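Local coordinates for protein putative Acetyltransferase (Pyrococcus horikoshii, PDB 3DDD) that binds coenzyme A and is probably an acyltransferase of the GNAT family, though its substrate is not established, at residues 73-79 / 90-95; 197-201 / 226-231. All coordinates share one frame; numbering follows the deposited sequence.

In the fold
Contact 1 comes first along the chain and pairs the two strands of the hairpin 73-82/86-94 beside coenzyme A, in the N-terminal GNAT-like part. Contact 2 follows in series, packing helix 221-233 on strand 196-200 in the C-terminal GNAT-like part, far from the coenzyme A site. Their centres lie 35 Å apart, on opposite sides of the centre of the chain, and their nearest atoms are about 21 Å from each other. Strand pairings running through 121-126, 258-267, 140-149, 238-242, 212-218 and 204-209 connect the two regions. The chain thus joins two GNAT-like parts, and of these two contacts it is contact 1 that meets the cofactor.

Contact 1. Residues 73-79 / 90-95; sequences EPVGMGC and GLMGVK. With COA (coenzyme A), chain B.
Lys95 sets CG anti to its own carbonyl carbon (chi1 -81°) and then runs fully extended to Glu73, whose chain starts anti to the backbone N (chi1 169°) and bends at chi2 to meet it. The resulting salt bridge, Lys95 NZ to Glu73 OE2 at 2.7 Å, reaches the carboxylate from above its plane; a weak bond from the same NZ goes to Pro74 O. Close by, Lys95 N donates to Val75 O at 2.9 Å. Met77 and Gly93 form an antiparallel hydrogen-bonded pair, with Met77 N to Gly93 O at 2.9 Å and a more bent return bond, and Cys79 and Gly90 form another. Between these pairs the register slips by one residue, a beta bulge in which Leu91 and Met92 together face Gly78. Cys79 SG lies 4.0 Å from Leu91 CB, while the selenomethionine Met77 places CG 3.5 Å from Leu91 O. In the GNAT fold the strand corresponding to 86-94 lines the acyl-CoA site, and here Val94 N donates to the pantetheine oxygen O9P of coenzyme A at 2.8 Å (N-H...O angle 160°). Val94 CG2 lies 3.8 Å from the cofactor's pyrophosphate oxygen O4A. Coenzyme A is also hydrogen-bonded by the backbone N atoms of Arg100, Gly102 and Gly104 and by Thr105 OG1. Tyr41 OH is hydrogen-bonded to Met92 O.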
loop_
_atom_site.group_PDB
_atom_site.type_symbol
_atom_site.label_atom_id
_atom_site.label_comp_id
_atom_site.label_asym_id
_atom_site.label_seq_id
_atom_site.Cartn_x
_atom_site.Cartn_y
_atom_site.Cartn_z
ATOM N N GLU A 73 -3.088 12.677 -23.590
ATOM C CA GLU A 73 -2.120 11.618 -23.310
ATOM C C GLU A 73 -1.976 11.586 -21.773
ATOM O O GLU A 73 -1.693 12.608 -21.146
ATOM C CB GLU A 73 -0.792 11.904 -24.049
ATOM C CG GLU A 73 0.441 11.053 -23.699
ATOM C CD GLU A 73 0.319 9.558 -24.035
ATOM O OE1 GLU A 73 -0.616 9.163 -24.769
ATOM O OE2 GLU A 73 1.172 8.776 -23.546
ATOM N N PRO A 74 -2.247 10.426 -21.159
ATOM C CA PRO A 74 -2.092 10.294 -19.731
ATOM C C PRO A 74 -0.614 10.167 -19.380
ATOM O O PRO A 74 0.096 9.334 -19.932
ATOM C CB PRO A 74 -2.849 9.006 -19.426
ATOM C CG PRO A 74 -2.651 8.199 -20.634
ATOM C CD PRO A 74 -2.719 9.171 -21.768
ATOM N N VAL A 75 -0.159 10.980 -18.447
ATOM C CA VAL A 75 1.262 11.103 -18.198
ATOM C C VAL A 75 1.652 10.704 -16.773
ATOM O O VAL A 75 2.728 10.166 -16.541
ATOM C CB VAL A 75 1.683 12.569 -18.537
ATOM C CG1 VAL A 75 2.958 12.969 -17.803
ATOM C CG2 VAL A 75 1.837 12.694 -20.047
ATOM N N GLY A 76 0.785 10.984 -15.816
ATOM C CA GLY A 76 1.140 10.873 -14.395
ATOM C C GLY A 76 -0.072 10.674 -13.488
ATOM O O GLY A 76 -1.179 11.093 -13.812
HETATM N N MSE A 77 0.161 10.035 -12.343
HETATM C CA MSE A 77 -0.880 9.722 -11.400
HETATM C C MSE A 77 -0.369 9.642 -9.999
HETATM O O MSE A 77 0.841 9.458 -9.766
HETATM C CB MSE A 77 -1.490 8.361 -11.737
HETATM C CG MSE A 77 -0.574 7.199 -11.481
HETATM SE SE MSE A 77 -1.514 5.541 -11.956
HETATM C CE MSE A 77 -2.603 5.370 -10.378
ATOM N N GLY A 78 -1.312 9.689 -9.063
ATOM C CA GLY A 78 -1.029 9.424 -7.645
ATOM C C GLY A 78 -2.305 9.312 -6.846
ATOM O O GLY A 78 -3.365 9.756 -7.311
ATOM N N CYS A 79 -2.208 8.725 -5.641
ATOM C CA CYS A 79 -3.378 8.490 -4.797
ATOM C C CYS A 79 -3.189 8.798 -3.354
ATOM O O CYS A 79 -2.093 8.686 -2.818
ATOM C CB CYS A 79 -3.813 7.043 -4.826
ATOM S SG CYS A 79 -4.165 6.421 -6.416
ATOM N N GLY A 90 0.054 6.821 -2.021
ATOM C CA GLY A 90 0.632 5.736 -2.768
ATOM C C GLY A 90 0.380 5.796 -4.254
ATOM O O GLY A 90 -0.312 6.698 -4.745
ATOM N N LEU A 91 1.004 4.876 -4.987
ATOM C CA LEU A 91 0.729 4.699 -6.423
ATOM C C LEU A 91 1.188 5.908 -7.271
ATOM O O LEU A 91 0.673 6.151 -8.350
ATOM C CB LEU A 91 -0.774 4.326 -6.650
ATOM C CG LEU A 91 -1.316 3.020 -6.023
ATOM C CD1 LEU A 91 -2.741 2.597 -6.539
ATOM C CD2 LEU A 91 -0.331 1.856 -6.280
HETATM N N MSE A 92 2.196 6.642 -6.783
HETATM C CA MSE A 92 2.832 7.691 -7.575
HETATM C C MSE A 92 3.597 7.107 -8.784
HETATM O O MSE A 92 4.341 6.140 -8.665
HETATM C CB MSE A 92 3.802 8.504 -6.732
HETATM C CG MSE A 92 3.177 9.259 -5.571
HETATM SE SE MSE A 92 2.260 10.878 -6.077
HETATM C CE MSE A 92 3.767 11.798 -6.922
ATOM N N GLY A 93 3.437 7.751 -9.931
ATOM C CA GLY A 93 3.956 7.247 -11.178
ATOM C C GLY A 93 3.854 8.287 -12.265
ATOM O O GLY A 93 2.786 8.872 -12.469
ATOM N N VAL A 94 4.978 8.528 -12.950
ATOM C CA VAL A 94 5.004 9.344 -14.162
ATOM C C VAL A 94 5.713 8.560 -15.226
ATOM O O VAL A 94 6.751 7.955 -14.975
ATOM C CB VAL A 94 5.681 10.674 -13.888
ATOM C CG1 VAL A 94 5.947 11.492 -15.200
ATOM C CG2 VAL A 94 4.802 11.466 -12.875
ATOM N N LYS A 95 5.129 8.552 -16.423
ATOM C CA LYS A 95 5.647 7.774 -17.535
ATOM C C LYS A 95 7.065 8.217 -17.806
ATOM O O LYS A 95 7.346 9.394 -17.748
ATOM C CB LYS A 95 4.777 7.982 -18.771
ATOM C CG LYS A 95 3.501 7.139 -18.809
ATOM C CD LYS A 95 2.750 7.454 -20.091
ATOM C CE LYS A 95 1.641 6.465 -20.387
ATOM N NZ LYS A 95 1.004 6.849 -21.652
HETATM N N1A COA B . 16.358 9.305 -9.074
HETATM C C2A COA B . 16.479 10.014 -7.904
HETATM N N3A COA B . 15.555 10.993 -7.604
HETATM C C4A COA B . 14.543 11.233 -8.489
HETATM C C5A COA B . 14.394 10.521 -9.658
HETATM C C6A COA B . 15.324 9.552 -9.948
HETATM N N6A COA B . 15.355 9.132 -11.194
HETATM N N7A COA B . 13.309 10.959 -10.338
HETATM C C8A COA B . 12.751 11.929 -9.585
HETATM N N9A COA B . 13.506 12.096 -8.444
HETATM C C1B COA B . 13.207 12.926 -7.264
HETATM C C2B COA B . 14.194 14.082 -7.164
HETATM O O2B COA B . 14.408 14.498 -5.848
HETATM C C3B COA B . 13.454 15.166 -7.899
HETATM O O3B COA B . 13.946 16.414 -7.551
HETATM P P3B COA B . 15.179 17.085 -8.335
HETATM O O7A COA B . 15.256 18.554 -7.941
HETATM O O8A COA B . 14.885 16.991 -9.805
HETATM O O9A COA B . 16.435 16.477 -7.809
HETATM C C4B COA B . 12.061 14.906 -7.383
HETATM O O4B COA B . 11.943 13.504 -7.458
HETATM C C5B COA B . 10.949 15.595 -8.144
HETATM O O5B COA B . 11.125 15.378 -9.503
HETATM P P1A COA B . 9.834 15.325 -10.434
HETATM O O1A COA B . 10.231 15.733 -11.828
HETATM O O2A COA B . 8.703 16.178 -9.925
HETATM O O3A COA B . 9.462 13.770 -10.304
HETATM P P2A COA B . 8.820 12.924 -11.508
HETATM O O4A COA B . 7.846 13.627 -12.384
HETATM O O5A COA B . 9.938 12.282 -12.311
HETATM O O6A COA B . 8.114 11.706 -10.702
HETATM C CBP COA B . 8.406 9.585 -9.400
HETATM C CCP COA B . 8.834 11.045 -9.678
HETATM C CDP COA B . 6.879 9.529 -9.455
HETATM C CEP COA B . 8.874 9.257 -7.973
HETATM C CAP COA B . 9.120 8.494 -10.224
HETATM O OAP COA B . 9.978 9.003 -11.193
HETATM C C9P COA B . 8.281 7.381 -10.814
HETATM O O9P COA B . 7.105 7.543 -11.490
HETATM N N8P COA B . 8.700 6.142 -10.685
HETATM C C7P COA B . 7.734 5.157 -10.285
HETATM C C6P COA B . 8.320 4.099 -9.393
HETATM C C5P COA B . 9.181 4.672 -8.321
HETATM O O5P COA B . 10.350 4.211 -8.273
HETATM N N4P COA B . 8.663 5.639 -7.510
HETATM C C3P COA B . 7.295 5.756 -6.949
HETATM C C2P COA B . 7.025 5.148 -5.541
HETATM S S1P COA B . 7.609 6.040 -4.044
#

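Contact 2. Residues 197-201 / 226-231; sequences LLCAE and KILLKA
Apolar contacts between Leu198 and Ala200 of the strand and Ile227 and Ala231 of the helix make up the buried part of this interface. Ala200 CB meets the gamma-to-delta branch of Ile227, 3.8 Å from CG1, and the other branch, CG2, lies 4.3 Å from Leu198 CB. Leu198 turns CG to the side of its backbone N (chi1 -56°) and, with chi2 extended, brings CD1 against the helix, 3.8 Å from Ala231 CA and 4.0 Å from the aliphatic CG of Lys230. The polar end of Lys230 turns elsewhere, to Gln233. The axes of 197-200 and 226-231 approach to 8.6 Å at 144°, the layered packing of a helix on the sheet of a GNAT-like domain; Val208 of the neighbouring strand 204-209 and Leu216 of strand 212-218 beyond it continue the apolar surface under Ala231 and Ile227 respectively.

The charged contact lies past the strand end, where Glu201 and Lys226 cross at about a right angle. Lys226 NZ donates to Glu201 OE2 at 2.9 Å, nearly along the C-O axis, after a bend at chi3 (101°). Arg222, on the same helix, makes a second salt bridge to OE2, and Lys226 NZ has a further weak bond to Glu159 O. OE2 therefore has two cationic partners, which would favour an ionised Glu201 and probably offset the nearby like charge of Glu203.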
loop_
_atom_site.group_PDB
_atom_site.type_symbol
_atom_site.label_atom_id
_atom_site.label_comp_id
_atom_site.label_asym_id
_atom_site.label_seq_id
_atom_site.Cartn_x
_atom_site.Cartn_y
_atom_site.Cartn_z
ATOM N N LEU A 197 -9.055 -14.442 4.518
ATOM C CA LEU A 197 -8.684 -14.010 5.854
ATOM C C LEU A 197 -8.385 -15.249 6.726
ATOM O O LEU A 197 -9.266 -16.065 7.034
ATOM C CB LEU A 197 -9.771 -13.109 6.440
ATOM C CG LEU A 197 -9.581 -12.593 7.869
ATOM C CD1 LEU A 197 -8.422 -11.606 7.975
ATOM C CD2 LEU A 197 -10.878 -11.997 8.360
ATOM N N LEU A 198 -7.124 -15.388 7.113
ATOM C CA LEU A 198 -6.691 -16.530 7.905
ATOM C C LEU A 198 -6.533 -16.064 9.334
ATOM O O LEU A 198 -5.973 -15.014 9.562
ATOM C CB LEU A 198 -5.377 -17.087 7.371
ATOM C CG LEU A 198 -5.344 -17.503 5.896
ATOM C CD1 LEU A 198 -3.943 -18.025 5.546
ATOM C CD2 LEU A 198 -6.413 -18.560 5.573
ATOM N N CYS A 199 -7.037 -16.850 10.281
ATOM C CA CYS A 199 -7.079 -16.486 11.672
ATOM C C CYS A 199 -6.553 -17.641 12.512
ATOM O O CYS A 199 -6.866 -18.799 12.241
ATOM C CB CYS A 199 -8.531 -16.192 12.080
ATOM S SG CYS A 199 -9.327 -14.741 11.241
ATOM N N ALA A 200 -5.761 -17.316 13.531
ATOM C CA ALA A 200 -5.212 -18.311 14.448
ATOM C C ALA A 200 -5.710 -17.944 15.810
ATOM O O ALA A 200 -5.533 -16.808 16.230
ATOM C CB ALA A 200 -3.719 -18.276 14.452
ATOM N N GLU A 201 -6.334 -18.903 16.499
ATOM C CA GLU A 201 -6.753 -18.698 17.878
ATOM C C GLU A 201 -7.605 -17.416 17.808
ATOM O O GLU A 201 -8.360 -17.231 16.804
ATOM C CB GLU A 201 -5.481 -18.671 18.769
ATOM C CG GLU A 201 -4.823 -20.095 18.788
ATOM C CD GLU A 201 -3.282 -20.166 18.947
ATOM O OE1 GLU A 201 -2.722 -19.456 19.816
ATOM O OE2 GLU A 201 -2.642 -20.977 18.208
ATOM N N LYS A 226 2.413 -19.762 12.455
ATOM C CA LYS A 226 1.279 -20.632 12.070
ATOM C C LYS A 226 0.553 -20.022 10.878
ATOM O O LYS A 226 0.245 -20.709 9.906
ATOM C CB LYS A 226 0.212 -20.771 13.177
ATOM C CG LYS A 226 0.649 -21.339 14.483
ATOM C CD LYS A 226 -0.534 -21.411 15.488
ATOM C CE LYS A 226 -1.121 -22.811 15.589
ATOM N NZ LYS A 226 -2.557 -22.769 15.967
ATOM N N ILE A 227 0.234 -18.732 10.977
ATOM C CA ILE A 227 -0.501 -18.070 9.890
ATOM C C ILE A 227 0.367 -18.065 8.619
ATOM O O ILE A 227 -0.096 -18.437 7.542
ATOM C CB ILE A 227 -0.969 -16.665 10.276
ATOM C CG1 ILE A 227 -1.959 -16.742 11.442
ATOM C CG2 ILE A 227 -1.594 -15.926 9.062
ATOM C CD1 ILE A 227 -2.120 -15.406 12.170
ATOM N N LEU A 228 1.642 -17.704 8.747
ATOM C CA LEU A 228 2.461 -17.586 7.557
ATOM C C LEU A 228 2.618 -18.929 6.837
ATOM O O LEU A 228 2.562 -18.971 5.612
ATOM C CB LEU A 228 3.800 -16.921 7.856
ATOM C CG LEU A 228 4.588 -16.458 6.636
ATOM C CD1 LEU A 228 3.728 -15.673 5.669
ATOM C CD2 LEU A 228 5.827 -15.680 7.075
ATOM N N LEU A 229 2.792 -20.015 7.587
ATOM C CA LEU A 229 2.901 -21.350 6.983
ATOM C C LEU A 229 1.644 -21.719 6.190
ATOM O O LEU A 229 1.749 -22.257 5.100
ATOM C CB LEU A 229 3.161 -22.436 8.045
ATOM C CG LEU A 229 4.475 -22.484 8.811
ATOM C CD1 LEU A 229 4.319 -23.519 9.948
ATOM C CD2 LEU A 229 5.656 -22.843 7.942
ATOM N N LYS A 230 0.472 -21.468 6.760
ATOM C CA LYS A 230 -0.807 -21.725 6.091
ATOM C C LYS A 230 -1.016 -20.812 4.861
ATOM O O LYS A 230 -1.584 -21.226 3.848
ATOM C CB LYS A 230 -1.965 -21.565 7.087
ATOM C CG LYS A 230 -3.381 -21.843 6.544
ATOM C CD LYS A 230 -3.565 -23.261 6.001
ATOM C CE LYS A 230 -3.537 -24.302 7.105
ATOM N NZ LYS A 230 -3.389 -25.734 6.643
ATOM N N ALA A 231 -0.542 -19.582 4.962
ATOM C CA ALA A 231 -0.604 -18.619 3.865
ATOM C C ALA A 231 0.231 -19.114 2.709
ATOM O O ALA A 231 -0.181 -19.013 1.558
ATOM C CB ALA A 231 -0.138 -17.219 4.332
#